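Local coordinates for MHC class I antigen (Anolis carolinensis, PDB 7CPO), which holds a short peptide in the groove of its alpha 1 and alpha 2 platform, probably presenting it to T cells, and pairs with beta2-microglobulin, at residues Y9-V14 with R75-H80; Q33-Y38 with Q171-Y176; E86-S91 with Y117-R122; Y124-K129 with T133-D138. All blocks are in the same frame, centred on the assembly; numbering follows the deposited sequence.

Contact 1 of 4, residues Y9-V14 with R75-H80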
# COMPACT_ATOMS: atom_id res chain seq x y z
N TYR A 9 9.50 2.93 5.50
CA TYR A 9 8.67 3.85 6.27
C TYR A 9 7.96 4.86 5.37
O TYR A 9 8.54 5.38 4.41
CB TYR A 9 9.50 4.60 7.32
CG TYR A 9 9.87 3.71 8.48
CD1 TYR A 9 8.93 3.40 9.46
CD2 TYR A 9 11.14 3.17 8.58
CE1 TYR A 9 9.26 2.56 10.53
CE2 TYR A 9 11.49 2.33 9.64
CZ TYR A 9 10.53 2.03 10.61
OH TYR A 9 10.85 1.21 11.67
N PHE A 10 6.71 5.17 5.70
CA PHE A 10 5.90 6.09 4.91
C PHE A 10 5.25 7.09 5.84
O PHE A 10 4.42 6.72 6.68
CB PHE A 10 4.82 5.34 4.11
CG PHE A 10 5.35 4.31 3.18
CD1 PHE A 10 5.58 4.62 1.84
CD2 PHE A 10 5.58 3.00 3.62
CE1 PHE A 10 6.04 3.64 0.94
CE2 PHE A 10 6.04 2.03 2.75
CZ PHE A 10 6.27 2.35 1.39
N VAL A 11 5.58 8.37 5.66
CA VAL A 11 5.16 9.43 6.55
C VAL A 11 4.40 10.47 5.74
O VAL A 11 4.89 10.90 4.69
CB VAL A 11 6.37 10.05 7.26
CG1 VAL A 11 5.92 10.94 8.37
CG2 VAL A 11 7.27 8.95 7.79
N THR A 12 3.24 10.89 6.24
CA THR A 12 2.33 11.78 5.52
C THR A 12 1.84 12.88 6.45
O THR A 12 1.31 12.60 7.53
CB THR A 12 1.10 11.04 4.96
OG1 THR A 12 1.50 10.09 3.98
CG2 THR A 12 0.15 12.01 4.33
N SER A 13 1.95 14.12 5.99
CA SER A 13 1.55 15.27 6.77
C SER A 13 0.69 16.17 5.89
O SER A 13 1.10 16.53 4.79
CB SER A 13 2.79 16.01 7.28
OG SER A 13 2.52 16.65 8.51
N VAL A 14 -0.51 16.49 6.37
CA VAL A 14 -1.47 17.34 5.68
C VAL A 14 -1.74 18.57 6.53
O VAL A 14 -1.85 18.46 7.76
CB VAL A 14 -2.79 16.58 5.41
CG1 VAL A 14 -3.69 17.40 4.48
CG2 VAL A 14 -2.52 15.21 4.83
N ARG A 75 6.45 17.09 14.52
CA ARG A 75 6.64 18.53 14.72
C ARG A 75 7.47 19.14 13.60
O ARG A 75 7.17 20.24 13.12
CB ARG A 75 7.27 18.80 16.09
CG ARG A 75 6.24 18.96 17.20
CD ARG A 75 6.86 19.36 18.54
NE ARG A 75 7.86 18.37 18.91
CZ ARG A 75 7.62 17.30 19.64
NH1 ARG A 75 6.41 17.08 20.14
NH2 ARG A 75 8.60 16.44 19.89
N SER A 76 8.51 18.44 13.15
CA SER A 76 9.33 18.93 12.04
C SER A 76 8.49 19.10 10.78
O SER A 76 8.68 20.05 10.01
CB SER A 76 10.48 17.97 11.74
OG SER A 76 11.50 18.02 12.73
N PHE A 77 7.57 18.17 10.53
CA PHE A 77 6.78 18.24 9.30
C PHE A 77 5.83 19.43 9.33
O PHE A 77 5.64 20.09 8.30
CB PHE A 77 6.04 16.92 9.06
CG PHE A 77 6.90 15.87 8.38
CD1 PHE A 77 8.24 15.74 8.67
CD2 PHE A 77 6.36 15.04 7.42
CE1 PHE A 77 9.03 14.81 8.04
CE2 PHE A 77 7.15 14.10 6.77
CZ PHE A 77 8.50 13.99 7.10
N ARG A 78 5.26 19.75 10.50
CA ARG A 78 4.47 20.98 10.61
C ARG A 78 5.30 22.19 10.21
O ARG A 78 4.85 23.04 9.44
CB ARG A 78 3.92 21.15 12.02
CG ARG A 78 3.04 19.99 12.47
CD ARG A 78 2.05 20.44 13.53
NE ARG A 78 2.57 20.26 14.87
CZ ARG A 78 2.40 19.16 15.59
NH1 ARG A 78 1.73 18.13 15.07
NH2 ARG A 78 2.91 19.06 16.81
N ASP A 79 6.53 22.27 10.73
CA ASP A 79 7.44 23.32 10.31
C ASP A 79 7.71 23.26 8.80
O ASP A 79 7.77 24.29 8.14
CB ASP A 79 8.76 23.21 11.07
CG ASP A 79 8.69 23.82 12.44
OD1 ASP A 79 7.57 23.95 12.98
OD2 ASP A 79 9.77 24.15 12.97
N HIS A 80 7.90 22.05 8.25
CA HIS A 80 8.23 21.96 6.83
C HIS A 80 7.09 22.51 6.00
O HIS A 80 7.30 23.34 5.10
CB HIS A 80 8.55 20.52 6.41
CG HIS A 80 9.84 19.99 6.97
ND1 HIS A 80 10.77 20.79 7.61
CD2 HIS A 80 10.35 18.74 7.00
CE1 HIS A 80 11.79 20.06 7.99
NE2 HIS A 80 11.56 18.81 7.64
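F77 reaches down from helix 62-87 onto strand 5-14 and meets two side chains there, V11 and S13. Both point up at the helix from the same face of the strand, two residues apart. The tight part is V11 and S13 packed against the ring and CB of F77. V11 brings its CG1 branch, which lies 3.7 Å from F77 CE2. That methyl comes at the ring from an oblique angle. It is set there by the first torsion of V11, which puts CG1 anti to the backbone N (chi1 -168°) and leaves CG2 anti to the carbonyl carbon. S13 works at a different place. Its CB sits at the ring edge, close to the ring plane, 3.7 Å from F77 CD2. Its OG lies 3.6 Å from F77 CB, a plain van der Waals approach. No hydrogen bond crosses between the two segments; van der Waals packing carries the contact. The backbones come closest at S13 and F77, with 6.5 Å between their CA atoms. The outer side of the helix is different. R75, R78 and D79 are exposed there, and R78 NH1 makes a long, weak ion pair with E74. The buried side is closed by further aromatics: F97 meets the F77 ring edge-to-face, and F24 packs on V11, S13 and F77. F77 also touches an apolar side chain of the bound peptide. The contact thus seats helix 62-87 on the sheet, where strand 5-14 runs between strands 25-30 and 96-105.

Contact 2 of 4, residues Q33-Y38 with Q171-Y176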
# COMPACT_ATOMS: atom_id res chain seq x y z
N GLN A 33 4.32 -6.18 4.59
CA GLN A 33 3.60 -6.45 5.83
C GLN A 33 3.81 -5.28 6.78
O GLN A 33 4.96 -4.94 7.11
CB GLN A 33 4.06 -7.74 6.51
CG GLN A 33 3.30 -8.08 7.78
CD GLN A 33 3.55 -9.52 8.26
OE1 GLN A 33 3.65 -9.78 9.47
NE2 GLN A 33 3.65 -10.45 7.31
N GLU A 34 2.73 -4.63 7.19
CA GLU A 34 2.87 -3.52 8.12
C GLU A 34 3.20 -4.07 9.50
O GLU A 34 2.59 -5.03 9.95
CB GLU A 34 1.60 -2.70 8.15
CG GLU A 34 1.61 -1.63 9.20
CD GLU A 34 0.30 -0.87 9.28
OE1 GLU A 34 -0.59 -1.11 8.44
OE2 GLU A 34 0.17 -0.03 10.19
N PHE A 35 4.21 -3.51 10.16
CA PHE A 35 4.57 -4.02 11.48
C PHE A 35 4.54 -2.97 12.58
O PHE A 35 4.40 -3.34 13.75
CB PHE A 35 5.95 -4.71 11.45
CG PHE A 35 7.14 -3.77 11.34
CD1 PHE A 35 7.91 -3.45 12.46
CD2 PHE A 35 7.54 -3.27 10.11
CE1 PHE A 35 9.02 -2.62 12.36
CE2 PHE A 35 8.63 -2.44 10.00
CZ PHE A 35 9.37 -2.11 11.13
N VAL A 36 4.63 -1.68 12.25
CA VAL A 36 4.52 -0.61 13.24
C VAL A 36 3.74 0.52 12.61
O VAL A 36 3.69 0.67 11.39
CB VAL A 36 5.90 -0.09 13.73
CG1 VAL A 36 6.58 -1.12 14.65
CG2 VAL A 36 6.80 0.26 12.52
N SER A 37 3.10 1.33 13.46
CA SER A 37 2.60 2.58 12.93
C SER A 37 2.59 3.59 14.06
O SER A 37 2.56 3.24 15.24
CB SER A 37 1.21 2.45 12.28
OG SER A 37 0.17 2.71 13.18
N TYR A 38 2.70 4.84 13.69
CA TYR A 38 2.62 5.91 14.67
C TYR A 38 1.23 6.49 14.51
O TYR A 38 0.93 7.17 13.53
CB TYR A 38 3.70 6.95 14.49
CG TYR A 38 3.48 8.16 15.36
CD1 TYR A 38 3.93 8.18 16.67
CD2 TYR A 38 2.83 9.28 14.88
CE1 TYR A 38 3.74 9.28 17.47
CE2 TYR A 38 2.63 10.39 15.67
CZ TYR A 38 3.08 10.39 16.97
OH TYR A 38 2.88 11.50 17.75
N GLN A 171 17.33 -7.15 9.00
CA GLN A 171 17.75 -8.53 9.24
C GLN A 171 17.24 -9.05 10.58
O GLN A 171 16.91 -10.23 10.69
CB GLN A 171 19.27 -8.64 9.16
CG GLN A 171 19.83 -8.50 7.76
CD GLN A 171 21.27 -8.05 7.78
OE1 GLN A 171 21.76 -7.56 8.80
NE2 GLN A 171 21.98 -8.25 6.67
N ARG A 172 17.16 -8.19 11.60
CA ARG A 172 16.55 -8.61 12.86
C ARG A 172 15.08 -8.91 12.66
O ARG A 172 14.56 -9.91 13.15
CB ARG A 172 16.71 -7.54 13.94
CG ARG A 172 17.87 -7.72 14.84
CD ARG A 172 18.03 -6.53 15.77
NE ARG A 172 19.45 -6.25 15.95
CZ ARG A 172 20.07 -5.11 15.66
NH1 ARG A 172 19.39 -4.07 15.17
NH2 ARG A 172 21.37 -5.02 15.86
N TYR A 173 14.37 -8.02 11.94
CA TYR A 173 12.93 -8.18 11.78
C TYR A 173 12.61 -9.47 11.03
O TYR A 173 11.70 -10.20 11.41
CB TYR A 173 12.36 -6.96 11.06
CG TYR A 173 12.45 -5.67 11.85
CD1 TYR A 173 12.55 -5.68 13.24
CD2 TYR A 173 12.45 -4.43 11.20
CE1 TYR A 173 12.63 -4.48 13.97
CE2 TYR A 173 12.52 -3.24 11.92
CZ TYR A 173 12.62 -3.28 13.31
OH TYR A 173 12.69 -2.11 14.03
N LEU A 174 13.38 -9.77 9.98
CA LEU A 174 13.10 -10.95 9.17
C LEU A 174 13.17 -12.21 10.01
O LEU A 174 12.35 -13.11 9.84
CB LEU A 174 14.08 -11.03 8.01
CG LEU A 174 13.76 -10.14 6.81
CD1 LEU A 174 14.98 -10.07 5.92
CD2 LEU A 174 12.56 -10.69 6.06
N ASN A 175 14.14 -12.29 10.91
CA ASN A 175 14.21 -13.45 11.80
C ASN A 175 13.04 -13.45 12.78
O ASN A 175 12.39 -14.47 12.98
CB ASN A 175 15.53 -13.47 12.55
CG ASN A 175 15.55 -14.53 13.63
OD1 ASN A 175 15.49 -15.72 13.33
ND2 ASN A 175 15.61 -14.12 14.89
N TYR A 176 12.77 -12.29 13.40
CA TYR A 176 11.65 -12.16 14.33
C TYR A 176 10.37 -12.67 13.71
O TYR A 176 9.65 -13.47 14.32
CB TYR A 176 11.46 -10.70 14.74
CG TYR A 176 12.50 -10.17 15.68
CD1 TYR A 176 13.38 -11.02 16.33
CD2 TYR A 176 12.60 -8.80 15.91
CE1 TYR A 176 14.33 -10.52 17.21
CE2 TYR A 176 13.54 -8.29 16.78
CZ TYR A 176 14.40 -9.15 17.42
OH TYR A 176 15.34 -8.62 18.28
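This contact lies in the peptide-binding platform of the class I fold, where the last turns of helix 152-176 face strand 33-39 of the sheet floor. It rests on one aromatic pair, F35 and Y173. The ring centroids are 4.7 Å apart and the planes are inclined at 52°, so the pair is neither a parallel stack nor a T-shape. The CE1 and CZ corner of F35 does the touching. F35 CZ comes to 3.4 Å from Y173 CE2. F35 CE1 stands over one face of the tyrosine ring, 3.8 Å from Y173 CZ. The two side chains cross at about a right angle. F35 has its CG between the backbone N and the carbonyl carbon (chi1 73°), which directs the ring at the helix. Its neighbour V36 lays CG2 over one face of the F35 ring, near the rim, 3.6 Å above the plane. The backbones stay well apart, with 9.3 Å between F35 CA and Y173 CA. Both residues are buried, and no hydrogen bond links the segments. The polar end of Y173 is held from outside: its OH bonds to Y62 OH and to the backbone of the bound peptide. Y62 and Y9 also pack on F35. F35 therefore backs a tyrosine that grips the peptide main chain. Such a cluster of tyrosines, with hydroxyls turned to the peptide backbone, is typical of one end of the class I MHC groove.

Contact 3 of 4, residues E86-S91 with Y117-R122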
# COMPACT_ATOMS: atom_id res chain seq x y z
N GLU A 86 6.04 29.30 2.09
CA GLU A 86 6.85 30.47 1.77
C GLU A 86 7.67 30.24 0.50
O GLU A 86 7.63 31.06 -0.42
CB GLU A 86 7.73 30.84 2.96
CG GLU A 86 6.97 31.63 4.06
CD GLU A 86 7.58 31.53 5.47
OE1 GLU A 86 7.19 30.63 6.25
OE2 GLU A 86 8.45 32.37 5.80
N TYR A 87 8.38 29.11 0.43
CA TYR A 87 9.22 28.81 -0.73
C TYR A 87 8.45 28.88 -2.04
O TYR A 87 8.97 29.37 -3.05
CB TYR A 87 9.83 27.41 -0.59
CG TYR A 87 10.99 27.27 0.36
CD1 TYR A 87 11.59 28.37 0.97
CD2 TYR A 87 11.51 26.00 0.63
CE1 TYR A 87 12.67 28.20 1.83
CE2 TYR A 87 12.57 25.83 1.47
CZ TYR A 87 13.15 26.92 2.07
OH TYR A 87 14.21 26.69 2.89
N TYR A 88 7.23 28.36 -2.06
CA TYR A 88 6.37 28.39 -3.23
C TYR A 88 5.41 29.59 -3.20
O TYR A 88 4.57 29.71 -4.10
CB TYR A 88 5.59 27.08 -3.34
CG TYR A 88 6.47 25.90 -3.73
CD1 TYR A 88 6.79 25.66 -5.06
CD2 TYR A 88 7.01 25.06 -2.76
CE1 TYR A 88 7.60 24.59 -5.43
CE2 TYR A 88 7.83 23.99 -3.12
CZ TYR A 88 8.12 23.76 -4.46
OH TYR A 88 8.93 22.71 -4.81
N ASN A 89 5.57 30.48 -2.22
CA ASN A 89 4.76 31.70 -2.08
C ASN A 89 3.27 31.43 -2.29
O ASN A 89 2.63 31.99 -3.18
CB ASN A 89 5.25 32.80 -3.03
CG ASN A 89 4.54 34.11 -2.79
OD1 ASN A 89 3.81 34.60 -3.65
ND2 ASN A 89 4.72 34.68 -1.60
N GLN A 90 2.72 30.56 -1.45
CA GLN A 90 1.32 30.17 -1.53
C GLN A 90 0.59 30.69 -0.30
O GLN A 90 0.90 30.28 0.83
CB GLN A 90 1.19 28.65 -1.62
CG GLN A 90 1.96 28.06 -2.79
CD GLN A 90 1.96 26.55 -2.76
OE1 GLN A 90 1.80 25.89 -3.79
NE2 GLN A 90 2.13 25.98 -1.58
N SER A 91 -0.37 31.60 -0.52
CA SER A 91 -1.10 32.21 0.60
C SER A 91 -1.70 31.15 1.51
O SER A 91 -1.72 31.32 2.73
CB SER A 91 -2.20 33.14 0.08
OG SER A 91 -1.78 33.80 -1.10
N TYR A 117 11.43 12.97 -0.32
CA TYR A 117 10.36 13.84 0.15
C TYR A 117 9.55 14.35 -1.04
O TYR A 117 10.12 14.65 -2.09
CB TYR A 117 10.90 15.04 0.88
CG TYR A 117 11.68 14.78 2.16
CD1 TYR A 117 11.02 14.54 3.37
CD2 TYR A 117 13.06 14.84 2.16
CE1 TYR A 117 11.74 14.36 4.55
CE2 TYR A 117 13.78 14.65 3.34
CZ TYR A 117 13.11 14.42 4.53
OH TYR A 117 13.84 14.23 5.68
N ALA A 118 8.24 14.49 -0.85
CA ALA A 118 7.35 15.04 -1.88
C ALA A 118 6.47 16.13 -1.29
O ALA A 118 5.92 15.98 -0.18
CB ALA A 118 6.45 13.97 -2.48
N TYR A 119 6.29 17.21 -2.05
CA TYR A 119 5.35 18.27 -1.68
C TYR A 119 4.15 18.23 -2.62
O TYR A 119 4.31 18.24 -3.84
CB TYR A 119 6.02 19.64 -1.74
CG TYR A 119 5.18 20.76 -1.19
CD1 TYR A 119 4.59 20.66 0.07
CD2 TYR A 119 4.99 21.93 -1.92
CE1 TYR A 119 3.84 21.69 0.58
CE2 TYR A 119 4.24 22.97 -1.41
CZ TYR A 119 3.67 22.85 -0.16
OH TYR A 119 2.92 23.89 0.35
N ASP A 120 2.95 18.20 -2.04
CA ASP A 120 1.71 18.12 -2.82
C ASP A 120 1.77 17.03 -3.88
O ASP A 120 1.31 17.22 -5.01
CB ASP A 120 1.39 19.47 -3.47
CG ASP A 120 1.01 20.52 -2.46
OD1 ASP A 120 0.40 20.14 -1.45
OD2 ASP A 120 1.31 21.71 -2.69
N GLY A 121 2.37 15.89 -3.54
CA GLY A 121 2.36 14.72 -4.41
C GLY A 121 3.37 14.72 -5.55
O GLY A 121 3.36 13.78 -6.36
N ARG A 122 4.21 15.74 -5.64
CA ARG A 122 5.29 15.86 -6.62
C ARG A 122 6.61 15.84 -5.87
O ARG A 122 6.70 16.34 -4.74
CB ARG A 122 5.17 17.17 -7.41
CG ARG A 122 3.91 17.27 -8.25
CD ARG A 122 3.77 18.64 -8.95
NE ARG A 122 4.11 19.78 -8.10
CZ ARG A 122 3.22 20.56 -7.49
NH1 ARG A 122 1.92 20.32 -7.63
NH2 ARG A 122 3.62 21.58 -6.73
O HOH W 1 2.33 23.14 -5.09
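Aromatic packing joins Y88, just past the end of helix 62-87, to Y119 at the end of strand 111-119. The ring planes are 23° apart, but the rings are slid past each other and barely overlap, with centroids 5.4 Å apart. The CD2 and CE2 atoms of the two rings meet; Y88 CE2 is 3.7 Å from Y119 CD2. Y119 is turned to the helix end by a CG anti to its own backbone N (chi1 -172°).

The direct polar contact is a single weak bond. Q90 NE2 donates to Y119 OH over 3.0 Å, bent to 123° at the hydrogen. The amide nitrogen arrives at the ring edge, near its plane.

A water adds a further link. It donates to Q90 OE1 at 3.1 Å and to D120 OD2 at 3.0 Å, and accepts from R122 NH2. D120 is held more firmly from outside the segments, by T96 N and H95 ND1, while its OD2 also lies over the rim of the Y119 ring.

On one side of the contact, N89, with positive phi, is the C' residue of a Schellman motif that ends the helix. On the other, a type I' beta turn from Y119 to R122 closes the tight hairpin between strands 111-119 and 122-128.

Contact 4 of 4, residues Y124-K129 with T133-D138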
# COMPACT_ATOMS: atom_id res chain seq x y z
N TYR A 124 10.00 16.59 -4.21
CA TYR A 124 10.58 17.82 -3.72
C TYR A 124 12.10 17.74 -3.63
O TYR A 124 12.79 18.50 -4.31
CB TYR A 124 9.96 18.19 -2.37
CG TYR A 124 10.56 19.45 -1.81
CD1 TYR A 124 10.22 20.69 -2.33
CD2 TYR A 124 11.50 19.40 -0.79
CE1 TYR A 124 10.79 21.86 -1.83
CE2 TYR A 124 12.06 20.57 -0.27
CZ TYR A 124 11.71 21.79 -0.80
OH TYR A 124 12.28 22.94 -0.31
N ILE A 125 12.64 16.84 -2.80
CA ILE A 125 14.08 16.65 -2.66
C ILE A 125 14.32 15.20 -2.25
O ILE A 125 13.49 14.58 -1.58
CB ILE A 125 14.69 17.66 -1.64
CG1 ILE A 125 16.16 17.92 -1.96
CG2 ILE A 125 14.50 17.21 -0.17
CD1 ILE A 125 16.75 19.12 -1.22
N SER A 126 15.45 14.65 -2.69
CA SER A 126 15.83 13.30 -2.29
C SER A 126 17.34 13.23 -2.11
O SER A 126 18.09 13.99 -2.73
CB SER A 126 15.37 12.24 -3.30
OG SER A 126 15.89 12.46 -4.60
N LEU A 127 17.78 12.33 -1.26
CA LEU A 127 19.20 12.18 -0.99
C LEU A 127 19.78 11.21 -2.00
O LEU A 127 19.21 10.14 -2.23
CB LEU A 127 19.45 11.67 0.43
CG LEU A 127 20.87 11.18 0.73
CD1 LEU A 127 21.87 12.34 0.66
CD2 LEU A 127 20.92 10.51 2.10
N ASP A 128 20.88 11.60 -2.63
CA ASP A 128 21.69 10.67 -3.42
C ASP A 128 22.78 10.17 -2.48
O ASP A 128 23.74 10.88 -2.16
CB ASP A 128 22.26 11.33 -4.67
CG ASP A 128 23.02 10.34 -5.56
OD1 ASP A 128 23.20 9.17 -5.15
OD2 ASP A 128 23.45 10.73 -6.68
N LYS A 129 22.60 8.92 -2.04
CA LYS A 129 23.52 8.26 -1.13
C LYS A 129 24.93 8.14 -1.71
O LYS A 129 25.92 8.18 -0.97
CB LYS A 129 22.93 6.89 -0.81
CG LYS A 129 23.41 6.20 0.41
CD LYS A 129 22.53 4.99 0.67
CE LYS A 129 22.37 4.13 -0.57
NZ LYS A 129 23.61 3.37 -0.90
N THR A 133 24.92 14.09 -2.03
CA THR A 133 24.32 15.38 -2.37
C THR A 133 22.82 15.19 -2.49
O THR A 133 22.31 14.07 -2.55
CB THR A 133 24.88 15.95 -3.68
OG1 THR A 133 24.60 15.05 -4.75
CG2 THR A 133 26.39 16.17 -3.59
N TRP A 134 22.09 16.31 -2.58
CA TRP A 134 20.64 16.27 -2.66
C TRP A 134 20.16 16.69 -4.04
O TRP A 134 20.70 17.62 -4.64
CB TRP A 134 20.02 17.18 -1.58
CG TRP A 134 20.31 16.70 -0.14
CD1 TRP A 134 21.43 16.95 0.59
CD2 TRP A 134 19.46 15.89 0.69
NE1 TRP A 134 21.34 16.36 1.83
CE2 TRP A 134 20.14 15.70 1.92
CE3 TRP A 134 18.19 15.31 0.51
CZ2 TRP A 134 19.59 14.96 2.97
CZ3 TRP A 134 17.65 14.57 1.56
CH2 TRP A 134 18.35 14.40 2.77
N MET A 135 19.13 16.00 -4.55
CA MET A 135 18.48 16.34 -5.81
C MET A 135 17.21 17.14 -5.53
O MET A 135 16.20 16.58 -5.08
CB MET A 135 18.13 15.09 -6.61
CG MET A 135 19.23 14.10 -6.73
SD MET A 135 18.59 12.56 -7.41
CE MET A 135 17.38 13.19 -8.60
N ALA A 136 17.24 18.43 -5.84
CA ALA A 136 16.07 19.29 -5.77
C ALA A 136 15.26 19.16 -7.05
O ALA A 136 15.81 19.11 -8.15
CB ALA A 136 16.50 20.75 -5.58
N ALA A 137 13.94 19.11 -6.90
CA ALA A 137 13.10 18.91 -8.07
C ALA A 137 12.80 20.22 -8.81
O ALA A 137 12.45 20.17 -9.99
CB ALA A 137 11.79 18.21 -7.68
N ASP A 138 12.93 21.37 -8.15
CA ASP A 138 12.61 22.65 -8.77
C ASP A 138 13.43 23.74 -8.08
O ASP A 138 14.20 23.47 -7.15
CB ASP A 138 11.12 22.95 -8.68
CG ASP A 138 10.61 22.97 -7.25
OD1 ASP A 138 11.39 23.29 -6.33
OD2 ASP A 138 9.42 22.67 -7.06
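Strands 124-128 and 133-136 form an antiparallel hairpin, with axes 4.7 Å apart and an angle of 152° between their directions. S126 and M135 make a hydrogen-bonded pair, as do D128 and T133, where the bond from T133 N is weak. Next to the I125-A136 pair, A137 N donates to Y124 O.

I125, L127 and W134 share one face of the sheet. L127 lays its CB over the six-membered ring of W134, 3.7 Å from the centroid, as a CH-pi contact. Its CD1 sits above the same indole, 4.0 Å from W134 CE2. I125 crosses W134 at about a right angle and puts CD1 3.8 Å from W134 CB. The indole is fixed further by W148, edge-to-face, and by N155, which accepts from NE1. S126, D128, T133 and M135 occupy the other face, where the side chains meet less closely: S126 OG is 3.9 Å from M135 SD. D128 turns to the connecting loop, its OD1 taking a hydrogen bond from D130 N. On its other side strand 122-128 has a classic beta bulge, where Y124 and I125 both face Y117 of strand 111-119.

The chemistry is thus divided. Backbone bonds set the register, apolar packing joins the strands on the W134 face, and W134 ties this edge hairpin to helices 141-149 and 152-176 by both ring packing and hydrogen bonds.

All four contacts attach to the same eight-stranded sheet, the floor of the peptide groove. Contacts 1 and 3 share helix 62-87; their centres are 13 Å apart, and F77 CZ comes to 4.1 Å of Y117 CE1. Contacts 3 and 4 meet through neighbouring strands, where Y117 O and Y124 N are 2.9 Å apart, probably hydrogen-bonded. Contact 2 stands at the far end, its centre about 32 Å from that of contact 3. Y9 of segment 9-14 reaches it, with its OH 3.7 Å from F35 CZ. The peptide spans this length: Y9 and Y173 bond its backbone at one end, and Y87 of 86-91 does so at the other.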